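Local coordinates for protein DNA polymerase sliding clamp 3 (Sulfolobus tokodaii, PDB 3AIZ) that serves as a sliding-clamp subunit that helps encircle DNA and tether the polymerase and other DNA-processing proteins to it during replication, at residues T75-T80 and I97-D102. Residues are numbered along the deposited sequence; the frame is centred on the assembly and turned at random.
Sequences TDVLKT and IKVTLD
The carbonyl group of Val77 is the flat group here, and Leu101 and Thr80 approach its oxygen from opposite sides of the carbonyl plane. Leu101 CD1 lies 3.5 Å from Val77 O on one side. On the other, Thr80 OG1 donates a hydrogen bond of 2.7 Å to Val77 O. The donor is tilted 28° from the carbonyl plane, and the C=O...OG1 angle is 135°. A weak backbone bond from Thr80 N reaches the same oxygen, so Thr80 holds it twice. With chi1 at 76°, Thr80 OG1 sits between its own backbone N and carbonyl carbon, which turns the hydroxyl to Val77 O and also to the leucine: OG1 is 3.3 Å from Leu101 CD1, a van der Waals contact, and the two side chains cross at about a right angle. No hydrogen bond crosses between 75-80 and 97-102. This is the helix-on-sheet packing of the N-terminal domain of a PCNA-type clamp, where helix 71-78 lies against the antiparallel sheet containing 86-91, 97-102 and 106-111. Two residues earlier in the strand, Val99 also points toward the helix, and its CG1 meets Val77 CG2 loosely at 4.3 Å; the CA atoms of this pair are 8.2 Å apart. Phe109 and Phe111 extend the apolar surface under Val77, while Leu87 touches both Leu78 and Leu101. The subunit boundary is close: Leu152 of the neighbouring sliding clamp B subunit packs on Val77, Arg148 of that subunit on Thr80, and Lys185 of that subunit forms a salt bridge with Asp102.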
loop_
_atom_site.group_PDB
_atom_site.type_symbol
_atom_site.label_atom_id
_atom_site.label_comp_id
_atom_site.label_asym_id
_atom_site.label_seq_id
_atom_site.Cartn_x
_atom_site.Cartn_y
_atom_site.Cartn_z
ATOM N N THR C 75 -6.852 33.279 -2.642
ATOM C CA THR C 75 -6.029 32.084 -2.778
ATOM C C THR C 75 -6.769 30.992 -3.549
ATOM O O THR C 75 -6.151 30.169 -4.223
ATOM C CB THR C 75 -5.581 31.552 -1.402
ATOM O OG1 THR C 75 -4.756 32.530 -0.758
ATOM C CG2 THR C 75 -4.790 30.264 -1.555
ATOM N N ASP C 76 -8.096 30.994 -3.451
ATOM C CA ASP C 76 -8.914 30.036 -4.189
ATOM C C ASP C 76 -8.710 30.165 -5.695
ATOM O O ASP C 76 -8.767 29.173 -6.421
ATOM C CB ASP C 76 -10.399 30.199 -3.843
ATOM C CG ASP C 76 -10.804 29.408 -2.609
ATOM O OD1 ASP C 76 -10.011 28.553 -2.161
ATOM O OD2 ASP C 76 -11.919 29.637 -2.094
ATOM N N VAL C 77 -8.475 31.387 -6.165
ATOM C CA VAL C 77 -8.252 31.615 -7.588
ATOM C C VAL C 77 -6.778 31.466 -7.941
ATOM O O VAL C 77 -6.432 31.186 -9.087
ATOM C CB VAL C 77 -8.752 33.003 -8.045
ATOM C CG1 VAL C 77 -10.185 33.228 -7.587
ATOM C CG2 VAL C 77 -7.844 34.097 -7.519
ATOM N N LEU C 78 -5.913 31.654 -6.949
ATOM C CA LEU C 78 -4.478 31.495 -7.149
ATOM C C LEU C 78 -4.108 30.023 -7.297
ATOM O O LEU C 78 -3.148 29.683 -7.986
ATOM C CB LEU C 78 -3.694 32.121 -5.994
ATOM C CG LEU C 78 -3.666 33.650 -5.925
ATOM C CD1 LEU C 78 -2.889 34.113 -4.704
ATOM C CD2 LEU C 78 -3.071 34.238 -7.192
ATOM N N LYS C 79 -4.876 29.154 -6.649
ATOM C CA LYS C 79 -4.643 27.719 -6.737
ATOM C C LYS C 79 -4.909 27.203 -8.148
ATOM O O LYS C 79 -4.458 26.119 -8.518
ATOM C CB LYS C 79 -5.530 26.964 -5.745
ATOM C CG LYS C 79 -5.198 27.197 -4.282
ATOM C CD LYS C 79 -6.092 26.351 -3.388
ATOM C CE LYS C 79 -5.805 26.588 -1.914
ATOM N NZ LYS C 79 -6.665 25.740 -1.042
ATOM N N THR C 80 -5.646 27.984 -8.932
ATOM C CA THR C 80 -6.059 27.552 -10.263
ATOM C C THR C 80 -5.054 27.946 -11.339
ATOM O O THR C 80 -5.345 27.846 -12.531
ATOM C CB THR C 80 -7.439 28.121 -10.640
ATOM O OG1 THR C 80 -7.313 29.505 -10.991
ATOM C CG2 THR C 80 -8.412 27.976 -9.481
ATOM N N ILE C 97 -10.027 44.686 -6.262
ATOM C CA ILE C 97 -8.842 44.055 -6.830
ATOM C C ILE C 97 -9.209 43.152 -8.010
ATOM O O ILE C 97 -10.214 42.439 -7.972
ATOM C CB ILE C 97 -8.076 43.245 -5.761
ATOM C CG1 ILE C 97 -6.739 42.744 -6.311
ATOM C CG2 ILE C 97 -8.922 42.090 -5.248
ATOM C CD1 ILE C 97 -5.734 43.845 -6.567
ATOM N N LYS C 98 -8.396 43.194 -9.061
ATOM C CA LYS C 98 -8.612 42.367 -10.244
ATOM C C LYS C 98 -7.473 41.378 -10.454
ATOM O O LYS C 98 -6.311 41.768 -10.560
ATOM C CB LYS C 98 -8.766 43.234 -11.495
ATOM C CG LYS C 98 -10.172 43.747 -11.743
ATOM C CD LYS C 98 -10.271 44.427 -13.101
ATOM C CE LYS C 98 -11.696 44.861 -13.404
ATOM N NZ LYS C 98 -11.791 45.614 -14.686
ATOM N N VAL C 99 -7.812 40.094 -10.518
ATOM C CA VAL C 99 -6.828 39.057 -10.794
ATOM C C VAL C 99 -7.091 38.467 -12.174
ATOM O O VAL C 99 -8.152 37.893 -12.419
ATOM C CB VAL C 99 -6.877 37.935 -9.743
ATOM C CG1 VAL C 99 -5.693 36.999 -9.911
ATOM C CG2 VAL C 99 -6.893 38.523 -8.344
ATOM N N THR C 100 -6.126 38.613 -13.074
ATOM C CA THR C 100 -6.282 38.125 -14.438
ATOM C C THR C 100 -5.278 37.027 -14.763
ATOM O O THR C 100 -4.094 37.297 -14.961
ATOM C CB THR C 100 -6.125 39.260 -15.464
ATOM O OG1 THR C 100 -7.087 40.287 -15.193
ATOM C CG2 THR C 100 -6.333 38.734 -16.876
ATOM N N LEU C 101 -5.757 35.790 -14.818
ATOM C CA LEU C 101 -4.915 34.664 -15.195
ATOM C C LEU C 101 -4.897 34.514 -16.713
ATOM O O LEU C 101 -5.948 34.437 -17.350
ATOM C CB LEU C 101 -5.415 33.377 -14.539
ATOM C CG LEU C 101 -5.572 33.430 -13.020
ATOM C CD1 LEU C 101 -5.923 32.059 -12.473
ATOM C CD2 LEU C 101 -4.303 33.953 -12.373
ATOM N N ASP C 102 -3.700 34.479 -17.287
ATOM C CA ASP C 102 -3.554 34.402 -18.734
ATOM C C ASP C 102 -2.709 33.200 -19.140
ATOM O O ASP C 102 -1.506 33.159 -18.885
ATOM C CB ASP C 102 -2.934 35.693 -19.272
ATOM C CG ASP C 102 -3.007 35.791 -20.785
ATOM O OD1 ASP C 102 -3.281 34.763 -21.440
ATOM O OD2 ASP C 102 -2.788 36.899 -21.319
#